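Cruciferin (Brassica napus, PDB 3KGL) probably serves as a seed storage protein of the 11S globulin family, a nutrient reserve laid down in the seed as a multi-subunit assembly. Local coordinates at residues D10-L15 with A35-C40; G26-W31 with V46-E51; F68-E73 with P172-S177; H19-E24 with G204-E209. All blocks are in the same frame, centred on the assembly; numbering follows the deposited sequence.

Contact 1 (D10-L15 with A35-C40)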
loop_
_atom_site.group_PDB
_atom_site.type_symbol
_atom_site.label_atom_id
_atom_site.label_comp_id
_atom_site.label_asym_id
_atom_site.label_seq_id
_atom_site.Cartn_x
_atom_site.Cartn_y
_atom_site.Cartn_z
ATOM N N ASP A 10 6.274 23.267 -9.252
ATOM C CA ASP A 10 6.833 24.601 -9.106
ATOM C C ASP A 10 5.749 25.651 -9.133
ATOM O O ASP A 10 5.953 26.774 -8.692
ATOM C CB ASP A 10 7.888 24.847 -10.176
ATOM C CG ASP A 10 9.231 24.211 -9.822
ATOM O OD1 ASP A 10 9.860 24.632 -8.812
ATOM O OD2 ASP A 10 9.647 23.286 -10.557
ATOM N N GLN A 11 4.579 25.255 -9.616
ATOM C CA GLN A 11 3.444 26.147 -9.672
ATOM C C GLN A 11 2.141 25.365 -9.558
ATOM O O GLN A 11 1.901 24.442 -10.337
ATOM C CB GLN A 11 3.483 26.913 -10.984
ATOM C CG GLN A 11 2.727 28.222 -10.982
ATOM C CD GLN A 11 2.273 28.612 -12.372
ATOM O OE1 GLN A 11 2.534 27.901 -13.345
ATOM N NE2 GLN A 11 1.581 29.742 -12.473
ATOM N N LEU A 12 1.313 25.719 -8.575
ATOM C CA LEU A 12 -0.032 25.152 -8.452
ATOM C C LEU A 12 -1.048 26.202 -8.868
ATOM O O LEU A 12 -0.773 27.393 -8.797
ATOM C CB LEU A 12 -0.347 24.715 -7.018
ATOM C CG LEU A 12 0.706 24.104 -6.084
ATOM C CD1 LEU A 12 0.339 24.347 -4.620
ATOM C CD2 LEU A 12 0.895 22.623 -6.346
ATOM N N ASN A 13 -2.228 25.757 -9.281
ATOM C CA ASN A 13 -3.278 26.666 -9.724
ATOM C C ASN A 13 -4.646 26.302 -9.164
ATOM O O ASN A 13 -4.965 25.128 -9.020
ATOM C CB ASN A 13 -3.361 26.680 -11.255
ATOM C CG ASN A 13 -2.128 27.276 -11.907
ATOM O OD1 ASN A 13 -1.604 26.734 -12.880
ATOM N ND2 ASN A 13 -1.658 28.400 -11.377
ATOM N N ALA A 14 -5.455 27.307 -8.853
ATOM C CA ALA A 14 -6.866 27.069 -8.593
ATOM C C ALA A 14 -7.483 26.356 -9.804
ATOM O O ALA A 14 -7.479 26.891 -10.913
ATOM C CB ALA A 14 -7.566 28.372 -8.340
ATOM N N LEU A 15 -8.015 25.154 -9.586
ATOM C CA LEU A 15 -8.459 24.299 -10.685
ATOM C C LEU A 15 -9.976 24.212 -10.815
ATOM O O LEU A 15 -10.716 24.376 -9.838
ATOM C CB LEU A 15 -7.907 22.883 -10.507
ATOM C CG LEU A 15 -6.398 22.653 -10.575
ATOM C CD1 LEU A 15 -6.035 21.324 -9.925
ATOM C CD2 LEU A 15 -5.939 22.698 -12.013
ATOM N N ALA A 35 -3.383 16.182 -14.408
ATOM C CA ALA A 35 -2.710 17.415 -14.065
ATOM C C ALA A 35 -1.576 17.067 -13.102
ATOM O O ALA A 35 -1.787 16.338 -12.131
ATOM C CB ALA A 35 -3.689 18.388 -13.418
ATOM N N PRO A 36 -0.361 17.572 -13.372
ATOM C CA PRO A 36 0.756 17.288 -12.464
ATOM C C PRO A 36 0.361 17.515 -11.016
ATOM O O PRO A 36 0.561 16.648 -10.189
ATOM C CB PRO A 36 1.804 18.292 -12.904
ATOM C CG PRO A 36 1.552 18.408 -14.386
ATOM C CD PRO A 36 0.061 18.378 -14.529
ATOM N N GLN A 37 -0.225 18.664 -10.728
ATOM C CA GLN A 37 -0.681 19.008 -9.382
ATOM C C GLN A 37 -1.659 18.009 -8.744
ATOM O O GLN A 37 -1.589 17.753 -7.535
ATOM C CB GLN A 37 -1.284 20.409 -9.420
ATOM C CG GLN A 37 -2.375 20.692 -8.430
ATOM C CD GLN A 37 -2.918 22.100 -8.601
ATOM O OE1 GLN A 37 -3.777 22.546 -7.837
ATOM N NE2 GLN A 37 -2.413 22.812 -9.615
ATOM N N LEU A 38 -2.574 17.454 -9.538
ATOM C CA LEU A 38 -3.525 16.473 -9.011
ATOM C C LEU A 38 -2.925 15.076 -8.919
ATOM O O LEU A 38 -3.256 14.318 -8.008
ATOM C CB LEU A 38 -4.827 16.444 -9.819
ATOM C CG LEU A 38 -5.939 17.354 -9.296
ATOM C CD1 LEU A 38 -7.272 16.944 -9.880
ATOM C CD2 LEU A 38 -5.994 17.289 -7.786
ATOM N N ARG A 39 -2.046 14.749 -9.863
ATOM C CA ARG A 39 -1.378 13.449 -9.905
ATOM C C ARG A 39 -0.527 13.207 -8.656
ATOM O O ARG A 39 -0.556 12.122 -8.079
ATOM C CB ARG A 39 -0.550 13.321 -11.187
ATOM C CG ARG A 39 0.326 12.084 -11.300
ATOM C CD ARG A 39 0.652 11.783 -12.768
ATOM N NE ARG A 39 1.368 12.884 -13.407
ATOM C CZ ARG A 39 1.350 13.146 -14.713
ATOM N NH1 ARG A 39 0.640 12.385 -15.542
ATOM N NH2 ARG A 39 2.039 14.181 -15.186
ATOM N N CYS A 40 0.210 14.225 -8.234
ATOM C CA CYS A 40 0.959 14.180 -6.984
ATOM C C CYS A 40 0.083 13.778 -5.798
ATOM O O CYS A 40 0.388 12.819 -5.095
ATOM C CB CYS A 40 1.631 15.535 -6.712
ATOM S SG CYS A 40 2.441 15.741 -5.076
#

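Contact 2 (G26-W31 with V46-E51)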
loop_
_atom_site.group_PDB
_atom_site.type_symbol
_atom_site.label_atom_id
_atom_site.label_comp_id
_atom_site.label_asym_id
_atom_site.label_seq_id
_atom_site.Cartn_x
_atom_site.Cartn_y
_atom_site.Cartn_z
ATOM N N GLY A 26 -29.116 17.264 -15.216
ATOM C CA GLY A 26 -27.973 17.647 -14.419
ATOM C C GLY A 26 -26.706 17.308 -15.161
ATOM O O GLY A 26 -26.752 16.828 -16.303
ATOM N N ARG A 27 -25.569 17.547 -14.522
ATOM C CA ARG A 27 -24.317 17.221 -15.172
ATOM C C ARG A 27 -23.208 16.857 -14.192
ATOM O O ARG A 27 -23.163 17.330 -13.054
ATOM C CB ARG A 27 -23.884 18.373 -16.075
ATOM C CG ARG A 27 -23.775 19.680 -15.349
ATOM C CD ARG A 27 -23.498 20.821 -16.280
ATOM N NE ARG A 27 -23.662 22.078 -15.563
ATOM C CZ ARG A 27 -22.968 23.178 -15.822
ATOM N NH1 ARG A 27 -22.055 23.173 -16.792
ATOM N NH2 ARG A 27 -23.184 24.272 -15.103
ATOM N N ILE A 28 -22.312 16.003 -14.669
ATOM C CA ILE A 28 -21.169 15.545 -13.902
ATOM C C ILE A 28 -19.936 16.305 -14.390
ATOM O O ILE A 28 -19.502 16.146 -15.527
ATOM C CB ILE A 28 -20.975 14.007 -14.077
ATOM C CG1 ILE A 28 -22.234 13.261 -13.638
ATOM C CG2 ILE A 28 -19.776 13.513 -13.296
ATOM C CD1 ILE A 28 -22.439 11.950 -14.344
ATOM N N GLU A 29 -19.378 17.140 -13.530
ATOM C CA GLU A 29 -18.191 17.893 -13.881
ATOM C C GLU A 29 -16.974 17.272 -13.247
ATOM O O GLU A 29 -16.854 17.219 -12.027
ATOM C CB GLU A 29 -18.354 19.347 -13.453
ATOM C CG GLU A 29 -19.560 19.987 -14.118
ATOM C CD GLU A 29 -19.674 21.451 -13.837
ATOM O OE1 GLU A 29 -19.624 21.840 -12.650
ATOM O OE2 GLU A 29 -19.826 22.213 -14.810
ATOM N N VAL A 30 -16.069 16.792 -14.082
ATOM C CA VAL A 30 -14.976 15.988 -13.580
ATOM C C VAL A 30 -13.618 16.638 -13.825
ATOM O O VAL A 30 -13.329 17.093 -14.939
ATOM C CB VAL A 30 -15.051 14.547 -14.149
ATOM C CG1 VAL A 30 -15.731 14.554 -15.490
ATOM C CG2 VAL A 30 -13.678 13.911 -14.233
ATOM N N TRP A 31 -12.812 16.679 -12.757
ATOM C CA TRP A 31 -11.468 17.261 -12.746
ATOM C C TRP A 31 -10.447 16.355 -13.403
ATOM O O TRP A 31 -10.630 15.145 -13.476
ATOM C CB TRP A 31 -11.022 17.542 -11.319
ATOM C CG TRP A 31 -11.304 18.935 -10.856
ATOM C CD1 TRP A 31 -10.444 19.982 -10.876
ATOM C CD2 TRP A 31 -12.525 19.436 -10.294
ATOM N NE1 TRP A 31 -11.043 21.104 -10.368
ATOM C CE2 TRP A 31 -12.323 20.797 -10.007
ATOM C CE3 TRP A 31 -13.767 18.868 -10.013
ATOM C CZ2 TRP A 31 -13.306 21.596 -9.454
ATOM C CZ3 TRP A 31 -14.749 19.669 -9.464
ATOM C CH2 TRP A 31 -14.512 21.014 -9.187
ATOM N N VAL A 46 -14.643 15.423 -8.409
ATOM C CA VAL A 46 -15.806 15.495 -9.288
ATOM C C VAL A 46 -16.905 16.252 -8.591
ATOM O O VAL A 46 -16.973 16.261 -7.368
ATOM C CB VAL A 46 -16.344 14.098 -9.665
ATOM C CG1 VAL A 46 -16.651 13.304 -8.420
ATOM C CG2 VAL A 46 -17.587 14.213 -10.540
ATOM N N ARG A 47 -17.765 16.901 -9.365
ATOM C CA ARG A 47 -18.894 17.614 -8.795
ATOM C C ARG A 47 -20.124 17.171 -9.530
ATOM O O ARG A 47 -20.179 17.271 -10.742
ATOM C CB ARG A 47 -18.737 19.120 -8.965
ATOM C CG ARG A 47 -19.975 19.892 -8.579
ATOM C CD ARG A 47 -20.061 21.226 -9.300
ATOM N NE ARG A 47 -19.160 22.213 -8.733
ATOM C CZ ARG A 47 -18.198 22.826 -9.407
ATOM N NH1 ARG A 47 -18.004 22.573 -10.692
ATOM N NH2 ARG A 47 -17.429 23.705 -8.785
ATOM N N TYR A 48 -21.099 16.649 -8.798
ATOM C CA TYR A 48 -22.410 16.400 -9.364
ATOM C C TYR A 48 -23.181 17.692 -9.240
ATOM O O TYR A 48 -23.249 18.256 -8.144
ATOM C CB TYR A 48 -23.161 15.340 -8.565
ATOM C CG TYR A 48 -22.496 13.989 -8.474
ATOM C CD1 TYR A 48 -21.657 13.531 -9.481
ATOM C CD2 TYR A 48 -22.744 13.154 -7.394
ATOM C CE1 TYR A 48 -21.061 12.286 -9.403
ATOM C CE2 TYR A 48 -22.159 11.915 -7.308
ATOM C CZ TYR A 48 -21.320 11.479 -8.314
ATOM O OH TYR A 48 -20.741 10.235 -8.220
ATOM N N ILE A 49 -23.762 18.172 -10.339
ATOM C CA ILE A 49 -24.732 19.271 -10.243
ATOM C C ILE A 49 -26.129 18.853 -10.663
ATOM O O ILE A 49 -26.441 18.856 -11.858
ATOM C CB ILE A 49 -24.371 20.475 -11.096
ATOM C CG1 ILE A 49 -22.871 20.749 -11.045
ATOM C CG2 ILE A 49 -25.133 21.636 -10.585
ATOM C CD1 ILE A 49 -22.496 22.158 -11.429
ATOM N N ILE A 50 -26.967 18.519 -9.679
ATOM C CA ILE A 50 -28.255 17.881 -9.952
ATOM C C ILE A 50 -29.437 18.853 -9.914
ATOM O O ILE A 50 -29.658 19.544 -8.917
ATOM C CB ILE A 50 -28.515 16.692 -9.008
ATOM C CG1 ILE A 50 -27.278 15.797 -8.941
ATOM C CG2 ILE A 50 -29.708 15.898 -9.502
ATOM C CD1 ILE A 50 -27.199 14.975 -7.692
ATOM N N GLU A 51 -30.192 18.890 -11.012
ATOM C CA GLU A 51 -31.308 19.821 -11.162
ATOM C C GLU A 51 -32.512 19.347 -10.372
ATOM O O GLU A 51 -32.404 18.414 -9.587
ATOM C CB GLU A 51 -31.676 19.994 -12.639
ATOM C CG GLU A 51 -30.701 20.849 -13.433
ATOM C CD GLU A 51 -30.488 22.233 -12.816
ATOM O OE1 GLU A 51 -31.189 22.575 -11.830
ATOM O OE2 GLU A 51 -29.620 22.985 -13.321
#

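Contact 3 (F68-E73 with P172-S177)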
loop_
_atom_site.group_PDB
_atom_site.type_symbol
_atom_site.label_atom_id
_atom_site.label_comp_id
_atom_site.label_asym_id
_atom_site.label_seq_id
_atom_site.Cartn_x
_atom_site.Cartn_y
_atom_site.Cartn_z
ATOM N N PHE A 68 -19.201 15.527 -0.244
ATOM C CA PHE A 68 -19.693 16.671 0.531
ATOM C C PHE A 68 -20.832 17.330 -0.241
ATOM O O PHE A 68 -20.776 17.438 -1.464
ATOM C CB PHE A 68 -18.567 17.667 0.772
ATOM C CG PHE A 68 -18.950 18.832 1.641
ATOM C CD1 PHE A 68 -18.887 18.739 3.018
ATOM C CD2 PHE A 68 -19.343 20.038 1.074
ATOM C CE1 PHE A 68 -19.224 19.824 3.812
ATOM C CE2 PHE A 68 -19.687 21.117 1.857
ATOM C CZ PHE A 68 -19.627 21.011 3.230
ATOM N N VAL A 69 -21.882 17.738 0.467
ATOM C CA VAL A 69 -22.995 18.429 -0.170
ATOM C C VAL A 69 -22.756 19.913 0.032
ATOM O O VAL A 69 -22.746 20.393 1.162
ATOM C CB VAL A 69 -24.353 18.021 0.432
ATOM C CG1 VAL A 69 -24.723 16.600 0.032
ATOM C CG2 VAL A 69 -24.289 18.119 1.920
ATOM N N ALA A 70 -22.530 20.631 -1.065
ATOM C CA ALA A 70 -22.071 22.012 -0.989
ATOM C C ALA A 70 -23.233 22.975 -1.074
ATOM O O ALA A 70 -23.255 23.988 -0.378
ATOM C CB ALA A 70 -21.081 22.295 -2.086
ATOM N N LYS A 71 -24.185 22.653 -1.945
ATOM C CA LYS A 71 -25.398 23.442 -2.118
ATOM C C LYS A 71 -26.577 22.494 -2.256
ATOM O O LYS A 71 -26.548 21.573 -3.066
ATOM C CB LYS A 71 -25.333 24.328 -3.381
ATOM C CG LYS A 71 -23.955 24.880 -3.743
ATOM C CD LYS A 71 -24.024 26.120 -4.654
ATOM C CE LYS A 71 -24.182 27.389 -3.818
ATOM N NZ LYS A 71 -23.376 27.354 -2.544
ATOM N N GLY A 72 -27.620 22.714 -1.474
ATOM C CA GLY A 72 -28.868 22.054 -1.773
ATOM C C GLY A 72 -29.282 21.054 -0.733
ATOM O O GLY A 72 -28.772 21.051 0.387
ATOM N N GLU A 73 -30.215 20.196 -1.125
ATOM C CA GLU A 73 -30.857 19.276 -0.208
ATOM C C GLU A 73 -31.439 18.159 -1.062
ATOM O O GLU A 73 -31.792 18.385 -2.217
ATOM C CB GLU A 73 -31.964 20.015 0.554
ATOM C CG GLU A 73 -32.208 19.549 1.990
ATOM C CD GLU A 73 -32.891 20.616 2.853
ATOM O OE1 GLU A 73 -33.453 20.266 3.922
ATOM O OE2 GLU A 73 -32.858 21.808 2.467
ATOM N N PRO A 172 -30.821 23.826 -7.092
ATOM C CA PRO A 172 -29.925 22.738 -7.492
ATOM C C PRO A 172 -29.201 22.103 -6.307
ATOM O O PRO A 172 -28.755 22.785 -5.380
ATOM C CB PRO A 172 -28.914 23.439 -8.407
ATOM C CG PRO A 172 -29.600 24.673 -8.876
ATOM C CD PRO A 172 -30.468 25.100 -7.735
ATOM N N LEU A 173 -29.090 20.784 -6.349
ATOM C CA LEU A 173 -28.341 20.035 -5.352
ATOM C C LEU A 173 -26.929 19.793 -5.861
ATOM O O LEU A 173 -26.740 19.233 -6.945
ATOM C CB LEU A 173 -29.026 18.695 -5.089
ATOM C CG LEU A 173 -28.215 17.642 -4.346
ATOM C CD1 LEU A 173 -28.008 18.035 -2.891
ATOM C CD2 LEU A 173 -28.930 16.329 -4.472
ATOM N N VAL A 174 -25.936 20.219 -5.087
ATOM C CA VAL A 174 -24.550 20.118 -5.522
ATOM C C VAL A 174 -23.769 19.222 -4.587
ATOM O O VAL A 174 -23.506 19.585 -3.446
ATOM C CB VAL A 174 -23.855 21.498 -5.584
ATOM C CG1 VAL A 174 -22.380 21.317 -5.784
ATOM C CG2 VAL A 174 -24.416 22.333 -6.710
ATOM N N ILE A 175 -23.410 18.037 -5.066
ATOM C CA ILE A 175 -22.500 17.198 -4.313
ATOM C C ILE A 175 -21.101 17.317 -4.930
ATOM O O ILE A 175 -20.949 17.380 -6.153
ATOM C CB ILE A 175 -22.954 15.701 -4.213
ATOM C CG1 ILE A 175 -24.348 15.569 -3.599
ATOM C CG2 ILE A 175 -21.995 14.913 -3.335
ATOM C CD1 ILE A 175 -25.447 15.323 -4.601
ATOM N N VAL A 176 -20.097 17.374 -4.056
ATOM C CA VAL A 176 -18.696 17.416 -4.435
ATOM C C VAL A 176 -17.984 16.195 -3.817
ATOM O O VAL A 176 -18.262 15.841 -2.669
ATOM C CB VAL A 176 -18.103 18.756 -3.987
ATOM C CG1 VAL A 176 -16.826 18.575 -3.189
ATOM C CG2 VAL A 176 -17.910 19.665 -5.198
ATOM N N SER A 177 -17.106 15.533 -4.584
ATOM C CA SER A 177 -16.554 14.217 -4.203
ATOM C C SER A 177 -15.061 14.061 -4.489
ATOM O O SER A 177 -14.600 14.414 -5.572
ATOM C CB SER A 177 -17.273 13.076 -4.946
ATOM O OG SER A 177 -18.615 12.894 -4.531
#

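Contact 4 (H19-E24 with G204-E209)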
loop_
_atom_site.group_PDB
_atom_site.type_symbol
_atom_site.label_atom_id
_atom_site.label_comp_id
_atom_site.label_asym_id
_atom_site.label_seq_id
_atom_site.Cartn_x
_atom_site.Cartn_y
_atom_site.Cartn_z
ATOM N N HIS A 19 -13.788 18.299 -18.027
ATOM C CA HIS A 19 -14.693 17.612 -18.947
ATOM C C HIS A 19 -16.065 17.708 -18.318
ATOM O O HIS A 19 -16.178 17.688 -17.089
ATOM C CB HIS A 19 -14.353 16.118 -19.113
ATOM C CG HIS A 19 -12.885 15.799 -19.143
ATOM N ND1 HIS A 19 -12.200 15.558 -20.316
ATOM C CD2 HIS A 19 -11.986 15.635 -18.138
ATOM C CE1 HIS A 19 -10.935 15.287 -20.033
ATOM N NE2 HIS A 19 -10.779 15.328 -18.720
ATOM N N VAL A 20 -17.113 17.804 -19.136
ATOM C CA VAL A 20 -18.451 17.774 -18.562
ATOM C C VAL A 20 -19.380 16.768 -19.233
ATOM O O VAL A 20 -19.370 16.609 -20.443
ATOM C CB VAL A 20 -19.063 19.177 -18.427
ATOM C CG1 VAL A 20 -20.575 19.103 -18.226
ATOM C CG2 VAL A 20 -18.404 19.883 -17.247
ATOM N N LEU A 21 -20.134 16.042 -18.420
ATOM C CA LEU A 21 -21.085 15.069 -18.926
ATOM C C LEU A 21 -22.449 15.634 -18.670
ATOM O O LEU A 21 -22.937 15.641 -17.533
ATOM C CB LEU A 21 -20.935 13.724 -18.225
ATOM C CG LEU A 21 -19.524 13.160 -18.325
ATOM C CD1 LEU A 21 -19.377 11.984 -17.393
ATOM C CD2 LEU A 21 -19.250 12.767 -19.753
ATOM N N LYS A 22 -23.053 16.133 -19.741
ATOM C CA LYS A 22 -24.335 16.799 -19.649
ATOM C C LYS A 22 -25.433 15.756 -19.741
ATOM O O LYS A 22 -25.513 15.009 -20.709
ATOM C CB LYS A 22 -24.449 17.893 -20.725
ATOM C CG LYS A 22 -23.324 18.929 -20.622
ATOM C CD LYS A 22 -23.089 19.755 -21.881
ATOM C CE LYS A 22 -23.612 21.179 -21.702
ATOM N NZ LYS A 22 -22.790 22.201 -22.430
ATOM N N ALA A 23 -26.257 15.692 -18.703
ATOM C CA ALA A 23 -27.373 14.758 -18.672
ATOM C C ALA A 23 -28.722 15.475 -18.689
ATOM O O ALA A 23 -28.806 16.648 -18.340
ATOM C CB ALA A 23 -27.266 13.863 -17.451
ATOM N N GLU A 24 -29.759 14.743 -19.093
ATOM C CA GLU A 24 -31.155 15.194 -19.057
ATOM C C GLU A 24 -31.460 16.190 -17.938
ATOM O O GLU A 24 -31.997 17.262 -18.195
ATOM C CB GLU A 24 -32.100 13.973 -18.977
ATOM C CG GLU A 24 -33.585 14.264 -18.720
ATOM C CD GLU A 24 -34.503 13.062 -18.995
ATOM O OE1 GLU A 24 -34.585 12.130 -18.160
ATOM O OE2 GLU A 24 -35.170 13.056 -20.050
ATOM N N GLY A 204 -18.902 8.832 -23.116
ATOM C CA GLY A 204 -17.846 7.891 -22.795
ATOM C C GLY A 204 -16.892 8.369 -21.718
ATOM O O GLY A 204 -17.155 9.372 -21.036
ATOM N N GLN A 205 -15.777 7.653 -21.571
ATOM C CA GLN A 205 -14.859 7.886 -20.455
ATOM C C GLN A 205 -13.806 8.920 -20.832
ATOM O O GLN A 205 -12.607 8.635 -20.924
ATOM C CB GLN A 205 -14.228 6.573 -20.002
ATOM C CG GLN A 205 -15.190 5.414 -20.114
ATOM C CD GLN A 205 -14.615 4.113 -19.606
ATOM O OE1 GLN A 205 -14.500 3.900 -18.401
ATOM N NE2 GLN A 205 -14.271 3.223 -20.524
ATOM N N VAL A 206 -14.288 10.139 -21.029
ATOM C CA VAL A 206 -13.508 11.217 -21.613
ATOM C C VAL A 206 -12.411 11.687 -20.678
ATOM O O VAL A 206 -11.507 12.414 -21.098
ATOM C CB VAL A 206 -14.421 12.402 -21.937
ATOM C CG1 VAL A 206 -15.550 11.962 -22.850
ATOM C CG2 VAL A 206 -15.000 12.973 -20.656
ATOM N N TRP A 207 -12.505 11.268 -19.416
ATOM C CA TRP A 207 -11.548 11.649 -18.373
ATOM C C TRP A 207 -10.352 10.701 -18.308
ATOM O O TRP A 207 -9.370 10.992 -17.635
ATOM C CB TRP A 207 -12.233 11.739 -17.005
ATOM C CG TRP A 207 -12.895 10.458 -16.577
ATOM C CD1 TRP A 207 -12.374 9.507 -15.752
ATOM C CD2 TRP A 207 -14.201 9.981 -16.963
ATOM N NE1 TRP A 207 -13.267 8.474 -15.592
ATOM C CE2 TRP A 207 -14.395 8.739 -16.319
ATOM C CE3 TRP A 207 -15.216 10.478 -17.789
ATOM C CZ2 TRP A 207 -15.560 7.990 -16.476
ATOM C CZ3 TRP A 207 -16.371 9.732 -17.937
ATOM C CH2 TRP A 207 -16.531 8.497 -17.286
ATOM N N ILE A 208 -10.452 9.573 -19.011
ATOM C CA ILE A 208 -9.343 8.639 -19.219
ATOM C C ILE A 208 -8.733 8.879 -20.611
ATOM O O ILE A 208 -9.421 9.364 -21.503
ATOM C CB ILE A 208 -9.846 7.185 -19.104
ATOM C CG1 ILE A 208 -10.689 7.006 -17.840
ATOM C CG2 ILE A 208 -8.697 6.209 -19.102
ATOM C CD1 ILE A 208 -11.064 5.578 -17.578
ATOM N N GLU A 209 -7.463 8.532 -20.811
ATOM C CA GLU A 209 -6.752 8.871 -22.061
ATOM C C GLU A 209 -7.285 8.291 -23.381
ATOM O O GLU A 209 -7.883 9.007 -24.190
ATOM C CB GLU A 209 -5.255 8.571 -21.951
ATOM C CG GLU A 209 -4.458 9.699 -21.318
ATOM C CD GLU A 209 -3.000 9.346 -21.106
ATOM O OE1 GLU A 209 -2.421 8.631 -21.961
ATOM O OE2 GLU A 209 -2.434 9.794 -20.085
#

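Contact 1 (D10-L15 with A35-C40)
The loop 10-15 runs past the opening turn of the helix that starts at P36, and it comes closest where the CA of L12 lies 6.2 Å from the CA of Q37. Just ahead of the helix, A35 is its N-cap residue, and the turn is closed by R39 N bonding to A35 O at 2.8 Å. Q37 is the largest contributor. Its CG is swung anti to the backbone N (chi1 150°) and the chain stays extended beyond it, so the flat amide is pushed out between the backbone of N13 on one hand and L15 on the other. The amide carbon CD of Q37 is 3.7 Å from N13 O and 3.5 Å from L15 CD1. L12 adds its CB, 4.0 Å from Q37 CD. L15 reaches in from the opposite direction to Q37, and its CD1 also meets L38 CG at 4.0 Å, the one leucine-leucine touch here. The loop is also bound to the C-terminal cupin domain, through backbone hydrogen bonds of L12 with V367 and L15 with L377, while C40 ties the helix to C7 by a disulfide. Between loop and helix themselves, one buried, uncharged amide and leucine packing do the holding, so this join does not rest on a salt bridge.

Contact 2 (G26-W31 with V46-E51)
The guanidinium of R47 has W31 CH2 over one face, 3.7 Å above the plane and offset toward the rim, and E29 OE1 at its edge; R47 NH2 in turn sits at the edge of the W31 ring, with the two planes 53° apart. The guanidinium of R27 carries E29 OE2 over one face, so that pair interacts through charge and not through a directed N-H. Together R27, E29 and R47 form a salt-bridge network on one face of an antiparallel pair of strands in the N-terminal cupin barrel. Its hydrogen-bonded member is R47 NH1 to E29 OE1 at 2.6 Å, met from above the carboxylate plane with an angle of 138° at the hydrogen. E29 gets there with CG anti to its carbonyl carbon (chi1 -59°) and an extended chain, lying alongside R47. R47 NH2 also bonds Y349 OH of the C-terminal domain. Backbone bonds pair R27 with I49 and E29 with R47, for instance R47 N to E29 O at 2.8 Å. The other face (I28, V30, V46, Y48, I50) is mainly apolar, with Y48 bringing a hydroxyl that binds a glycerol; there I28 CG2 meets V46 CG2 at 3.6 Å.

Contact 3 (F68-E73 with P172-S177)
V174 O is shared by two backbone donors of the facing strand: A70 N at 2.8 Å and, weakly, K71 N at 3.5 Å. V69 CA adds a C-H contact to the same oxygen. With A70 and K71 both set against V174, the pairing slips by one residue, which makes this a classic beta bulge. Before it, F68 and V176 form a regular hydrogen-bonded pair, F68 N to V176 O and V176 N to F68 O, and V69 stands opposite I175. After it, V174 N donates to K71 O, and the chain leaves the ladder at G72, whose CA, with no side chain beyond it, comes to 4.1 Å from the CA of L173. The strands belong to the large antiparallel sheet of the N-terminal cupin barrel, where 173-180 runs between 65-71 and 43-50. V69 and I175 turn to the barrel interior, lying side by side with CG1 of V69 3.8 Å from CG1 of I175; V69 also touches I149 of the other sheet. F68, K71, V174 and V176 take the outer face, turned toward the C-terminal domain, where F68 packs on I398 and F400. F68 has its CG anti to the backbone N (chi1 -176°), which carries the ring away from V176 and toward those two. K71 runs alongside V174, its CG 3.9 Å from V174 CB, before its chain bends off. At the bulge itself A70 CB rests 4.0 Å from V174 CG1, and past G72 the methyl CD1 of L173 approaches E73 N to 3.6 Å.

Contact 4 (H19-E24 with G204-E209)
H19 opens 19-23, an edge strand of the antiparallel sheet in the N-terminal cupin domain, and meets V206 and W207 with its imidazole. Over one face of the ring stand V206 C and W207 CA; the latter makes a CH-pi contact, 4.0 Å from CA to the ring centroid and 19° off the normal. H19 CB touches V206 CG2 at 3.6 Å, the two side chains sliding past each other in opposite directions. H19 ND1 is 3.3 Å from V206 O, but the angle is too poor for a hydrogen bond. V20 turns away, onto R27 and E29 of the neighbouring strand. L21 turns back in: its CD1 meets W207 CZ3 at 3.8 Å, the two side chains crossing at about a right angle, while CD2 faces V206 CG2 at 4.3 Å.

On the loop side, a type I turn from Q205 to I208 is closed by I208 N to Q205 O at 3.0 Å, and I208 packs on Q8 of the third subunit. The first torsion of W207 (chi1 58°) folds the indole back so that Q205 CA lies over one face. W207 also packs on V30 of the next strand, and its NE1 bonds P192 O. The two segments thus meet by apolar packing and a CH-pi contact without a direct hydrogen bond; Q203, just before the loop, supplies the polar link to V20 O and K22 N.

In the fold
Contacts 2, 3 and 4 all reach one antiparallel sheet of the N-terminal cupin domain. Contacts 2 and 3 have centres about 9 Å apart and are joined where 43-50 pairs with 173-180; contact 4 lies about 10 Å from contact 2 on its other flank, at one of the sheet's outermost strands. Contact 1, its centre about 21 Å from that of contact 2, sits on the helix linking strands 26-30 and 43-50, where the N-terminal sheet meets the C-terminal cupin domain. Strands 19-23, 26-30 and 43-50 come early and lie side by side; 173-180 arrives about a hundred residues after 65-71 and fits between it and 43-50, and residues 204-209 return to pack on the face of the sheet near its outer strand.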